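Local coordinates for protein glutaredoxin, CPYC type (Chlamydomonas reinhardtii, PDB 7NCV) that probably reduces glutathione-containing disulfides as a thiol-disulfide oxidoreductase of the thioredoxin fold and, in an atypical manner, can bind an iron-sulfur cluster, at residues A[30-42]-A[88-101]. Residues are numbered along the deposited sequence; the frame is centred on the assembly and turned at random.
Sequences CVKAKNALNQFIA and TAAAASNGTLEKLL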
loop_
_atom_site.group_PDB
_atom_site.type_symbol
_atom_site.label_atom_id
_atom_site.label_comp_id
_atom_site.label_asym_id
_atom_site.label_seq_id
_atom_site.Cartn_x
_atom_site.Cartn_y
_atom_site.Cartn_z
ATOM N N CYS A 30 1.945 1.379 9.614
ATOM C CA CYS A 30 2.207 2.098 8.358
ATOM C C CYS A 30 3.672 2.501 8.303
ATOM O O CYS A 30 4.336 2.370 7.265
ATOM C CB CYS A 30 1.308 3.321 8.267
ATOM S SG CYS A 30 -0.462 2.938 8.065
ATOM N N VAL A 31 4.224 2.947 9.445
ATOM C CA VAL A 31 5.630 3.304 9.484
ATOM C C VAL A 31 6.486 2.075 9.217
ATOM O O VAL A 31 7.494 2.157 8.523
ATOM C CB VAL A 31 5.990 3.977 10.832
ATOM C CG1 VAL A 31 7.515 4.261 10.897
ATOM C CG2 VAL A 31 5.185 5.242 10.998
ATOM N N LYS A 32 6.120 0.915 9.777
ATOM C CA LYS A 32 6.898 -0.293 9.521
ATOM C C LYS A 32 6.947 -0.579 8.030
ATOM O O LYS A 32 8.017 -0.905 7.497
ATOM C CB LYS A 32 6.245 -1.452 10.271
ATOM C CG LYS A 32 7.042 -2.741 10.273
ATOM C CD LYS A 32 6.393 -3.801 11.189
ATOM C CE LYS A 32 6.381 -3.429 12.623
ATOM N NZ LYS A 32 6.088 -4.686 13.408
ATOM N N ALA A 33 5.814 -0.417 7.335
ATOM C CA ALA A 33 5.813 -0.655 5.895
ATOM C C ALA A 33 6.634 0.379 5.153
ATOM O O ALA A 33 7.391 0.022 4.244
ATOM C CB ALA A 33 4.380 -0.622 5.400
ATOM N N LYS A 34 6.491 1.651 5.537
ATOM C CA LYS A 34 7.220 2.716 4.854
ATOM C C LYS A 34 8.709 2.533 5.051
ATOM O O LYS A 34 9.501 2.653 4.112
ATOM C CB LYS A 34 6.773 4.061 5.403
ATOM C CG LYS A 34 5.381 4.427 4.948
ATOM C CD LYS A 34 4.929 5.586 5.904
ATOM C CE LYS A 34 3.581 6.104 5.410
ATOM N NZ LYS A 34 3.218 7.234 6.362
ATOM N N ASN A 35 9.128 2.203 6.290
ATOM C CA ASN A 35 10.553 2.057 6.562
ATOM C C ASN A 35 11.120 0.894 5.759
ATOM O O ASN A 35 12.269 0.962 5.283
ATOM C CB ASN A 35 10.781 1.837 8.047
ATOM C CG ASN A 35 10.708 3.131 8.836
ATOM O OD1 ASN A 35 10.690 4.230 8.284
ATOM N ND2 ASN A 35 10.668 2.979 10.191
ATOM N N ALA A 36 10.326 -0.183 5.596
ATOM C CA ALA A 36 10.771 -1.329 4.808
ATOM C C ALA A 36 11.003 -0.941 3.348
ATOM O O ALA A 36 12.072 -1.238 2.770
ATOM C CB ALA A 36 9.769 -2.467 4.938
ATOM N N LEU A 37 10.020 -0.281 2.753
ATOM C CA LEU A 37 10.172 0.200 1.383
ATOM C C LEU A 37 11.337 1.178 1.281
ATOM O O LEU A 37 12.053 1.184 0.257
ATOM C CB LEU A 37 8.848 0.847 0.986
ATOM C CG LEU A 37 7.766 -0.195 0.707
ATOM C CD1 LEU A 37 6.401 0.523 0.697
ATOM C CD2 LEU A 37 7.961 -1.050 -0.578
ATOM N N ASN A 38 11.507 2.044 2.283
ATOM C CA ASN A 38 12.567 3.072 2.241
ATOM C C ASN A 38 13.965 2.461 2.256
ATOM O O ASN A 38 14.944 3.159 1.928
ATOM C CB ASN A 38 12.419 4.041 3.409
ATOM C CG ASN A 38 11.199 4.910 3.271
ATOM O OD1 ASN A 38 10.557 4.988 2.221
ATOM N ND2 ASN A 38 10.896 5.608 4.347
ATOM N N GLN A 39 14.107 1.174 2.638
ATOM C CA GLN A 39 15.409 0.529 2.508
ATOM C C GLN A 39 15.849 0.416 1.053
ATOM O O GLN A 39 17.071 0.290 0.790
ATOM C CB GLN A 39 15.384 -0.876 3.118
ATOM C CG GLN A 39 15.000 -0.904 4.576
ATOM C CD GLN A 39 15.000 -2.353 5.118
ATOM O OE1 GLN A 39 14.283 -2.686 6.073
ATOM N NE2 GLN A 39 15.802 -3.214 4.495
ATOM N N PHE A 40 14.894 0.457 0.115
ATOM C CA PHE A 40 15.169 0.239 -1.298
ATOM C C PHE A 40 14.807 1.405 -2.189
ATOM O O PHE A 40 15.547 1.648 -3.143
ATOM C CB PHE A 40 14.421 -0.993 -1.788
ATOM C CG PHE A 40 14.763 -2.227 -0.965
ATOM C CD1 PHE A 40 15.956 -2.898 -1.187
ATOM C CD2 PHE A 40 13.916 -2.637 0.063
ATOM C CE1 PHE A 40 16.290 -4.037 -0.376
ATOM C CE2 PHE A 40 14.265 -3.744 0.850
ATOM C CZ PHE A 40 15.439 -4.415 0.621
ATOM N N ILE A 41 13.688 2.098 -1.934
ATOM C CA ILE A 41 13.173 3.086 -2.884
ATOM C C ILE A 41 12.650 4.291 -2.125
ATOM O O ILE A 41 11.583 4.862 -2.456
ATOM C CB ILE A 41 12.081 2.481 -3.773
ATOM C CG1 ILE A 41 10.970 1.818 -2.933
ATOM C CG2 ILE A 41 12.683 1.485 -4.785
ATOM C CD1 ILE A 41 9.699 1.518 -3.801
ATOM N N ALA A 42 13.405 4.738 -1.126
ATOM C CA ALA A 42 12.982 5.917 -0.387
ATOM C C ALA A 42 12.702 7.072 -1.337
ATOM O O ALA A 42 13.507 7.355 -2.235
ATOM C CB ALA A 42 14.089 6.336 0.600
ATOM N N THR A 88 5.148 -6.466 4.929
ATOM C CA THR A 88 6.129 -5.739 4.139
ATOM C C THR A 88 7.495 -5.787 4.797
ATOM O O THR A 88 8.522 -5.988 4.105
ATOM C CB THR A 88 5.645 -4.289 3.935
ATOM O OG1 THR A 88 4.355 -4.341 3.298
ATOM C CG2 THR A 88 6.593 -3.515 2.996
ATOM N N ALA A 89 7.542 -5.647 6.131
ATOM C CA ALA A 89 8.821 -5.780 6.832
ATOM C C ALA A 89 9.397 -7.184 6.689
ATOM O O ALA A 89 10.617 -7.338 6.518
ATOM C CB ALA A 89 8.628 -5.423 8.319
ATOM N N ALA A 90 8.545 -8.220 6.759
ATOM C CA ALA A 90 9.058 -9.584 6.577
ATOM C C ALA A 90 9.652 -9.738 5.181
ATOM O O ALA A 90 10.734 -10.339 5.006
ATOM C CB ALA A 90 7.924 -10.567 6.799
ATOM N N ALA A 91 8.976 -9.186 4.172
ATOM C CA ALA A 91 9.529 -9.305 2.834
ATOM C C ALA A 91 10.835 -8.502 2.691
ATOM O O ALA A 91 11.744 -8.944 1.953
ATOM C CB ALA A 91 8.496 -8.797 1.823
ATOM N N ALA A 92 10.964 -7.365 3.392
ATOM C CA ALA A 92 12.255 -6.673 3.377
ATOM C C ALA A 92 13.352 -7.564 3.950
ATOM O O ALA A 92 14.452 -7.667 3.357
ATOM C CB ALA A 92 12.190 -5.378 4.167
ATOM N N SER A 93 13.058 -8.232 5.090
ATOM C CA SER A 93 14.045 -9.032 5.805
ATOM C C SER A 93 14.446 -10.295 5.049
ATOM O O SER A 93 15.548 -10.829 5.277
ATOM C CB SER A 93 13.462 -9.445 7.175
ATOM O OG SER A 93 13.331 -8.252 7.965
ATOM N N ASN A 94 13.528 -10.891 4.271
ATOM C CA ASN A 94 13.780 -12.196 3.678
ATOM C C ASN A 94 14.206 -12.127 2.217
ATOM O O ASN A 94 14.436 -13.197 1.632
ATOM C CB ASN A 94 12.584 -13.154 3.853
ATOM C CG ASN A 94 11.341 -12.739 3.082
ATOM O OD1 ASN A 94 11.421 -12.052 2.084
ATOM N ND2 ASN A 94 10.202 -13.292 3.488
ATOM N N GLY A 95 14.421 -10.911 1.664
ATOM C CA GLY A 95 14.971 -10.802 0.325
ATOM C C GLY A 95 13.917 -10.669 -0.737
ATOM O O GLY A 95 14.246 -10.313 -1.892
ATOM N N THR A 96 12.652 -10.921 -0.410
ATOM C CA THR A 96 11.650 -10.881 -1.473
ATOM C C THR A 96 11.163 -9.479 -1.802
ATOM O O THR A 96 10.706 -9.307 -2.944
ATOM C CB THR A 96 10.450 -11.782 -1.150
ATOM O OG1 THR A 96 9.811 -11.339 0.059
ATOM C CG2 THR A 96 10.869 -13.242 -1.082
ATOM N N LEU A 97 11.252 -8.506 -0.875
ATOM C CA LEU A 97 10.794 -7.154 -1.200
ATOM C C LEU A 97 11.653 -6.588 -2.295
ATOM O O LEU A 97 11.128 -6.054 -3.282
ATOM C CB LEU A 97 10.830 -6.255 0.021
ATOM C CG LEU A 97 10.287 -4.844 -0.259
ATOM C CD1 LEU A 97 8.844 -4.989 -0.799
ATOM C CD2 LEU A 97 10.269 -4.077 1.037
ATOM N N GLU A 98 12.965 -6.770 -2.188
ATOM C CA GLU A 98 13.876 -6.322 -3.246
ATOM C C GLU A 98 13.523 -6.972 -4.586
ATOM O O GLU A 98 13.430 -6.279 -5.630
ATOM C CB GLU A 98 15.293 -6.724 -2.845
ATOM C CG GLU A 98 16.333 -6.359 -3.902
ATOM C CD GLU A 98 17.744 -6.553 -3.424
ATOM O OE1 GLU A 98 17.992 -7.442 -2.568
ATOM O OE2 GLU A 98 18.634 -5.829 -3.913
ATOM N N LYS A 99 13.292 -8.291 -4.589
ATOM C CA LYS A 99 12.995 -8.989 -5.836
ATOM C C LYS A 99 11.672 -8.501 -6.434
ATOM O O LYS A 99 11.580 -8.296 -7.651
ATOM C CB LYS A 99 12.990 -10.503 -5.572
ATOM C CG LYS A 99 12.648 -11.298 -6.816
ATOM C CD LYS A 99 13.836 -11.739 -7.599
ATOM C CE LYS A 99 13.657 -13.238 -7.954
ATOM N NZ LYS A 99 14.888 -13.835 -8.532
ATOM N N LEU A 100 10.642 -8.312 -5.605
ATOM C CA LEU A 100 9.355 -7.851 -6.136
ATOM C C LEU A 100 9.496 -6.454 -6.719
ATOM O O LEU A 100 8.862 -6.104 -7.750
ATOM C CB LEU A 100 8.303 -7.825 -5.029
ATOM C CG LEU A 100 7.868 -9.215 -4.538
ATOM C CD1 LEU A 100 6.983 -9.041 -3.338
ATOM C CD2 LEU A 100 7.133 -9.976 -5.657
ATOM N N LEU A 101 10.309 -5.607 -6.072
ATOM C CA LEU A 101 10.507 -4.240 -6.583
ATOM C C LEU A 101 11.233 -4.274 -7.907
ATOM O O LEU A 101 10.915 -3.472 -8.818
ATOM C CB LEU A 101 11.279 -3.389 -5.557
ATOM C CG LEU A 101 10.471 -3.063 -4.294
ATOM C CD1 LEU A 101 11.377 -2.362 -3.282
ATOM C CD2 LEU A 101 9.190 -2.195 -4.554
HETATM O O HOH W 1 16.530 -6.166 4.948
#
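Phe40 and Ala36, one helical turn apart on helix 30-41, are the two knobs that lock it against the bent pair of helices 88-94 and 96-101. The Phe40 ring sits among Ala92, Leu97, Glu98 and Leu101. Having CG anti to its own carbonyl carbon (chi1 -56°) swings the ring across to helix 96-101, where one face lies against Glu98 CA and Phe40 CE1 is 3.8 Å from Glu98 CB. Ala92 CB meets the ring edge near its plane, whereas Leu97 CD2 comes in obliquely, 4.0 Å from Phe40 CE2. Leu101 stands at about a right angle to the phenylalanine and sets CD1 3.7 Å from Phe40 CB; its other methyl, CD2, meets Ile41 CD1 tip to tip at 3.8 Å.

Ala36 is a small knob in a pocket of Thr88, Ala89, Ala92 and Leu97, its CB 3.9 Å from Ala92 CB. The small side chains of Ala36, Ala89 and Ala92 are consistent with the close approach of 30-41 and 88-94, whose axes come to 8.5 Å at a shallow 29°. Deeper in, Leu37 crosses Leu97 at about a right angle, with Leu37 CD2 4.0 Å from Leu97 CD1. At the solvent side a water bridges Gln39 NE2 and Ala92 O, and the aliphatic part of Lys32 lies along Ala89 while its NZ forms a salt bridge with Asp86.

The helix that starts at the CxxC motif of this thioredoxin-like fold is thereby joined to the C-terminal helices on one face of the sheet, with Leu37 and Leu101 reaching strand 19-23 and Thr88 and Leu97 resting on strand 74-77.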